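Local coordinates for protein glycoside hydrolase family 43 (Halothermothrix orenii, PDB 4QQS) that has alpha-L-arabinofuranosidase activity and, as a five-bladed beta-propeller glycosidase, probably hydrolyses O-glycosidic bonds in plant polysaccharides such as xylan, at residues A[26-31]-A[41-46]; A[121-126]-A[145-150]. All coordinates share one frame; numbering follows the deposited sequence.

Contact 1. Residues A[26-31]-A[41-46]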
loop_
_atom_site.group_PDB
_atom_site.type_symbol
_atom_site.label_atom_id
_atom_site.label_comp_id
_atom_site.label_asym_id
_atom_site.label_seq_id
_atom_site.Cartn_x
_atom_site.Cartn_y
_atom_site.Cartn_z
ATOM N N ARG A 26 1.019 -10.914 -16.388
ATOM C CA ARG A 26 0.384 -11.529 -15.241
ATOM C C ARG A 26 0.380 -10.513 -14.104
ATOM O O ARG A 26 1.235 -9.627 -14.040
ATOM C CB ARG A 26 1.141 -12.786 -14.813
ATOM C CG ARG A 26 1.380 -13.803 -15.909
ATOM C CD ARG A 26 0.104 -14.366 -16.453
ATOM N NE ARG A 26 -0.734 -14.967 -15.424
ATOM C CZ ARG A 26 -1.778 -15.754 -15.674
ATOM N NH1 ARG A 26 -2.114 -16.059 -16.928
ATOM N NH2 ARG A 26 -2.485 -16.241 -14.660
ATOM N N TYR A 27 -0.595 -10.662 -13.220
ATOM C CA TYR A 27 -0.728 -9.835 -12.037
ATOM C C TYR A 27 -0.482 -10.657 -10.797
ATOM O O TYR A 27 -0.975 -11.772 -10.673
ATOM C CB TYR A 27 -2.124 -9.231 -11.972
ATOM C CG TYR A 27 -2.448 -8.327 -13.132
ATOM C CD1 TYR A 27 -3.002 -8.829 -14.295
ATOM C CD2 TYR A 27 -2.177 -6.970 -13.066
ATOM C CE1 TYR A 27 -3.301 -8.004 -15.364
ATOM C CE2 TYR A 27 -2.479 -6.123 -14.117
ATOM C CZ TYR A 27 -3.035 -6.650 -15.274
ATOM O OH TYR A 27 -3.363 -5.851 -16.350
ATOM N N TYR A 28 0.254 -10.055 -9.871
ATOM C CA TYR A 28 0.616 -10.684 -8.606
ATOM C C TYR A 28 0.162 -9.781 -7.481
ATOM O O TYR A 28 0.565 -8.620 -7.415
ATOM C CB TYR A 28 2.127 -10.925 -8.530
ATOM C CG TYR A 28 2.582 -11.784 -9.676
ATOM C CD1 TYR A 28 2.510 -13.164 -9.594
ATOM C CD2 TYR A 28 3.033 -11.223 -10.864
ATOM C CE1 TYR A 28 2.898 -13.964 -10.646
ATOM C CE2 TYR A 28 3.414 -12.012 -11.933
ATOM C CZ TYR A 28 3.349 -13.387 -11.822
ATOM O OH TYR A 28 3.742 -14.179 -12.890
ATOM N N LEU A 29 -0.717 -10.314 -6.640
ATOM C CA LEU A 29 -1.245 -9.620 -5.491
ATOM C C LEU A 29 -0.577 -10.153 -4.241
ATOM O O LEU A 29 -0.577 -11.354 -4.005
ATOM C CB LEU A 29 -2.754 -9.869 -5.409
ATOM C CG LEU A 29 -3.451 -9.605 -4.067
ATOM C CD1 LEU A 29 -3.536 -8.142 -3.881
ATOM C CD2 LEU A 29 -4.825 -10.222 -4.005
ATOM N N TYR A 30 -0.019 -9.248 -3.445
ATOM C CA TYR A 30 0.588 -9.557 -2.160
ATOM C C TYR A 30 -0.193 -8.769 -1.124
ATOM O O TYR A 30 -0.562 -7.631 -1.381
ATOM C CB TYR A 30 2.062 -9.132 -2.134
ATOM C CG TYR A 30 2.880 -9.618 -3.311
ATOM C CD1 TYR A 30 2.898 -8.913 -4.502
ATOM C CD2 TYR A 30 3.624 -10.785 -3.239
ATOM C CE1 TYR A 30 3.633 -9.338 -5.582
ATOM C CE2 TYR A 30 4.371 -11.220 -4.325
ATOM C CZ TYR A 30 4.363 -10.486 -5.497
ATOM O OH TYR A 30 5.079 -10.873 -6.603
ATOM N N ALA A 31 -0.443 -9.335 0.048
ATOM C CA ALA A 31 -1.260 -8.658 1.043
ATOM C C ALA A 31 -0.875 -9.067 2.443
ATOM O O ALA A 31 -0.315 -10.145 2.663
ATOM C CB ALA A 31 -2.748 -8.956 0.814
ATOM N N VAL A 41 0.642 -14.715 -1.814
ATOM C CA VAL A 41 0.562 -14.153 -3.153
ATOM C C VAL A 41 -0.554 -14.857 -3.924
ATOM O O VAL A 41 -0.736 -16.068 -3.800
ATOM C CB VAL A 41 1.922 -14.232 -3.897
ATOM C CG1 VAL A 41 2.418 -15.668 -4.019
ATOM C CG2 VAL A 41 1.852 -13.531 -5.249
ATOM N N TRP A 42 -1.306 -14.062 -4.684
ATOM C CA TRP A 42 -2.334 -14.547 -5.590
ATOM C C TRP A 42 -1.968 -14.076 -6.996
ATOM O O TRP A 42 -1.365 -13.012 -7.177
ATOM C CB TRP A 42 -3.710 -13.991 -5.227
ATOM C CG TRP A 42 -4.271 -14.362 -3.885
ATOM C CD1 TRP A 42 -5.272 -15.260 -3.655
ATOM C CD2 TRP A 42 -3.907 -13.837 -2.593
ATOM N NE1 TRP A 42 -5.561 -15.320 -2.317
ATOM C CE2 TRP A 42 -4.741 -14.461 -1.640
ATOM C CE3 TRP A 42 -2.981 -12.884 -2.151
ATOM C CZ2 TRP A 42 -4.670 -14.180 -0.281
ATOM C CZ3 TRP A 42 -2.923 -12.607 -0.794
ATOM C CH2 TRP A 42 -3.759 -13.250 0.118
ATOM N N GLU A 43 -2.362 -14.857 -7.994
ATOM C CA GLU A 43 -2.070 -14.534 -9.379
ATOM C C GLU A 43 -3.359 -14.388 -10.186
ATOM O O GLU A 43 -4.346 -15.097 -9.938
ATOM C CB GLU A 43 -1.190 -15.621 -9.991
ATOM C CG GLU A 43 -0.670 -15.275 -11.371
ATOM C CD GLU A 43 0.134 -16.392 -12.002
ATOM O OE1 GLU A 43 0.953 -17.006 -11.299
ATOM O OE2 GLU A 43 -0.056 -16.649 -13.208
ATOM N N SER A 44 -3.341 -13.491 -11.175
ATOM C CA SER A 44 -4.469 -13.287 -12.082
ATOM C C SER A 44 -3.973 -12.888 -13.462
ATOM O O SER A 44 -2.973 -12.193 -13.584
ATOM C CB SER A 44 -5.346 -12.155 -11.547
ATOM O OG SER A 44 -6.394 -11.830 -12.442
ATOM N N PRO A 45 -4.714 -13.259 -14.515
ATOM C CA PRO A 45 -4.389 -12.756 -15.853
ATOM C C PRO A 45 -5.140 -11.466 -16.179
ATOM O O PRO A 45 -4.850 -10.828 -17.198
ATOM C CB PRO A 45 -4.882 -13.883 -16.763
ATOM C CG PRO A 45 -6.071 -14.410 -16.051
ATOM C CD PRO A 45 -5.717 -14.334 -14.571
ATOM N N ASN A 46 -6.124 -11.098 -15.366
ATOM C CA ASN A 46 -7.087 -10.077 -15.784
ATOM C C ASN A 46 -7.588 -9.125 -14.691
ATOM O O ASN A 46 -8.439 -8.289 -14.972
ATOM C CB ASN A 46 -8.288 -10.748 -16.466
ATOM C CG ASN A 46 -9.018 -11.716 -15.553
ATOM O OD1 ASN A 46 -8.773 -11.747 -14.347
ATOM N ND2 ASN A 46 -9.904 -12.523 -16.122
HETATM O O HOH W 1 3.420 -16.872 -12.616
#
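Glu43 places CG anti to its backbone N (chi1 -172°) and runs on extended, while the Arg26 chain folds at chi2 and chi3, so that guanidinium and carboxylate meet. Their salt bridge joins Arg26 NH2 to Glu43 OE2 at 2.9 Å, with the two planes 84° apart. Pro45 CB lies over one face of the guanidinium, 3.5 Å from Arg26 NH1. The other carboxylate oxygen, Glu43 OE1, accepts a hydrogen bond from a water that also hydrogen-bonds Tyr28 OH, and forms a salt bridge with Lys53 on the next strand. This is the central antiparallel hairpin of the four-stranded propeller blade spanning residues 16-58. Tyr27 with Ser44 and Leu29 with Trp42 are its hydrogen-bonded pairs; Leu29 N to Trp42 O is 2.8 Å and nearly straight at 172°. On the face carrying Glu43, Val41 CG2 sits over the Tyr30 ring in a CH-pi contact, 4.0 Å from its centroid. On the other face, Leu29 CD2 packs 3.7 Å from Trp42 CE3, and Ala31 CB approaches Trp42 CZ3. Tyr27 turns its ring edge to Pro45 O, its hydroxyl bonding to Val261 O in another blade.

Contact 2. Residues A[121-126]-A[145-150]; sequences GLSFID and CSENII
A small polar contact near the surface joins the loop leading into strand 124-131 to the turn that follows strand 137-143, its antiparallel neighbour in the propeller. Ser123 and Glu147 carry it: Ser123 OG donates to Glu147 OE1 over 2.6 Å, a short bond received on the anti lone pair, away from the other carboxylate oxygen. The Glu147 side chain, with CG anti to its own carbonyl carbon (chi1 -56°) and extended from there, reaches across to put OE1 beside Ser123. Ser123 N also lies near that oxygen, but the angle is too poor for a hydrogen bond.

A water supplies the second link, donating to Ser123 OG at 2.8 Å and to Ser146 OG at 2.9 Å. Ser146 OG is also hydrogen-bonded to Asp144, just before the turn, and stands 3.5 Å from Ser123 CB. The apolar share is slight: Leu122 CD2 comes to 4.0 Å from Glu147 CB, the two side chains crossing at a slant. Farther along the first segment, Asp126, predicted to tune the pKa of the catalytic acid and to orient it, contacts the proposed proton donor Glu195.

Ser123 OG also accepts from Leu96 N, and Glu147 OE1 is hydrogen-bonded to His95 ND1, so both ends of the short bond have partners at, or just before, the start of strand 96-103. With the Ser123 hydroxyl hydrogen directed at the carboxylate, the water and the Leu96 amide can both donate to the hydroxyl oxygen, an arrangement consistent with a negatively charged Glu147.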
loop_
_atom_site.group_PDB
_atom_site.type_symbol
_atom_site.label_atom_id
_atom_site.label_comp_id
_atom_site.label_asym_id
_atom_site.label_seq_id
_atom_site.Cartn_x
_atom_site.Cartn_y
_atom_site.Cartn_z
ATOM N N GLY A 121 15.028 2.628 16.605
ATOM C CA GLY A 121 14.446 2.449 17.920
ATOM C C GLY A 121 12.986 2.847 18.015
ATOM O O GLY A 121 12.486 3.122 19.098
ATOM N N LEU A 122 12.303 2.871 16.875
ATOM C CA LEU A 122 10.890 3.235 16.805
ATOM C C LEU A 122 10.192 2.308 15.814
ATOM O O LEU A 122 10.814 1.406 15.248
ATOM C CB LEU A 122 10.736 4.707 16.400
ATOM C CG LEU A 122 11.244 5.723 17.420
ATOM C CD1 LEU A 122 11.267 7.111 16.813
ATOM C CD2 LEU A 122 10.377 5.686 18.669
ATOM N N SER A 123 8.894 2.512 15.624
ATOM C CA SER A 123 8.105 1.665 14.746
ATOM C C SER A 123 7.845 2.312 13.391
ATOM O O SER A 123 7.379 3.457 13.303
ATOM C CB SER A 123 6.786 1.293 15.416
ATOM O OG SER A 123 6.997 0.298 16.416
ATOM N N PHE A 124 8.134 1.549 12.336
ATOM C CA PHE A 124 7.970 1.983 10.957
ATOM C C PHE A 124 7.268 0.888 10.179
ATOM O O PHE A 124 7.583 -0.293 10.347
ATOM C CB PHE A 124 9.334 2.282 10.311
ATOM C CG PHE A 124 10.101 3.331 11.034
ATOM C CD1 PHE A 124 9.904 4.663 10.739
ATOM C CD2 PHE A 124 11.000 3.001 12.034
ATOM C CE1 PHE A 124 10.594 5.646 11.426
ATOM C CE2 PHE A 124 11.695 3.982 12.719
ATOM C CZ PHE A 124 11.499 5.298 12.414
ATOM N N ILE A 125 6.336 1.295 9.318
ATOM C CA ILE A 125 5.552 0.371 8.512
ATOM C C ILE A 125 5.246 0.980 7.142
ATOM O O ILE A 125 5.582 2.136 6.864
ATOM C CB ILE A 125 4.204 -0.011 9.199
ATOM C CG1 ILE A 125 3.224 1.170 9.241
ATOM C CG2 ILE A 125 4.438 -0.578 10.604
ATOM C CD1 ILE A 125 1.822 0.780 9.642
ATOM N N ASP A 126 4.613 0.191 6.281
ATOM C CA ASP A 126 4.020 0.697 5.049
ATOM C C ASP A 126 5.038 1.282 4.075
ATOM O O ASP A 126 4.744 2.229 3.344
ATOM C CB ASP A 126 2.901 1.714 5.313
ATOM C CG ASP A 126 1.595 1.083 5.755
ATOM O OD1 ASP A 126 1.495 -0.153 5.802
ATOM O OD2 ASP A 126 0.655 1.850 6.064
ATOM N N CYS A 145 2.051 5.592 14.581
ATOM C CA CYS A 145 1.410 6.142 15.773
ATOM C C CYS A 145 1.697 5.394 17.071
ATOM O O CYS A 145 1.679 6.024 18.124
ATOM C CB CYS A 145 -0.100 6.207 15.546
ATOM S SG CYS A 145 -0.864 4.627 15.215
ATOM N N SER A 146 1.967 4.090 17.011
ATOM C CA SER A 146 2.207 3.316 18.221
ATOM C C SER A 146 3.306 3.927 19.068
ATOM O O SER A 146 3.227 3.846 20.284
ATOM C CB SER A 146 2.562 1.865 17.881
ATOM O OG SER A 146 3.704 1.776 17.054
ATOM N N GLU A 147 4.320 4.515 18.441
ATOM C CA GLU A 147 5.456 5.078 19.158
ATOM C C GLU A 147 5.762 6.510 18.739
ATOM O O GLU A 147 6.854 7.007 18.978
ATOM C CB GLU A 147 6.703 4.206 18.967
ATOM C CG GLU A 147 6.519 2.766 19.379
ATOM C CD GLU A 147 7.833 2.027 19.466
ATOM O OE1 GLU A 147 8.159 1.226 18.577
ATOM O OE2 GLU A 147 8.568 2.243 20.444
ATOM N N ASN A 148 4.797 7.188 18.138
ATOM C CA ASN A 148 4.991 8.554 17.641
ATOM C C ASN A 148 3.918 9.436 18.242
ATOM O O ASN A 148 2.769 9.375 17.824
ATOM C CB ASN A 148 4.908 8.541 16.112
ATOM C CG ASN A 148 5.493 9.771 15.465
ATOM O OD1 ASN A 148 6.389 10.427 16.013
ATOM N ND2 ASN A 148 5.053 10.048 14.256
ATOM N N ILE A 149 4.288 10.217 19.258
ATOM C CA ILE A 149 3.344 11.090 19.947
ATOM C C ILE A 149 3.833 12.513 19.752
ATOM O O ILE A 149 4.974 12.849 20.100
ATOM C CB ILE A 149 3.242 10.768 21.454
ATOM C CG1 ILE A 149 2.868 9.302 21.668
ATOM C CG2 ILE A 149 2.227 11.683 22.135
ATOM C CD1 ILE A 149 2.940 8.869 23.105
ATOM N N ILE A 150 2.981 13.356 19.182
ATOM C CA ILE A 150 3.326 14.750 18.926
ATOM C C ILE A 150 2.190 15.600 19.482
ATOM O O ILE A 150 1.025 15.434 19.090
ATOM C CB ILE A 150 3.533 15.036 17.420
ATOM C CG1 ILE A 150 4.645 14.145 16.853
ATOM C CG2 ILE A 150 3.849 16.509 17.207
ATOM C CD1 ILE A 150 4.832 14.258 15.346
HETATM O O HOH W 2 4.820 -0.799 17.868
#

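From the N terminus, the chain first closes contact 1, where the hairpin of strands 26-32 and 38-44 brings 41-46 back beside 26-31 across nine intervening residues. It then passes through strand 51-58 and the sheet of 72-112 before opening contact 2, which brings 145-150 back to 121-126 across eighteen residues that include strand 137-143. The two loops therefore follow in series, neither nested nor crossed. Contact 1 joins the inner strands of one blade, whereas contact 2 ties the entry to a later blade to the turn after strand 137-143, the second strand of that blade. Their centres lie about 30 Å apart, on opposite sides of the chain's centre, and they do not touch.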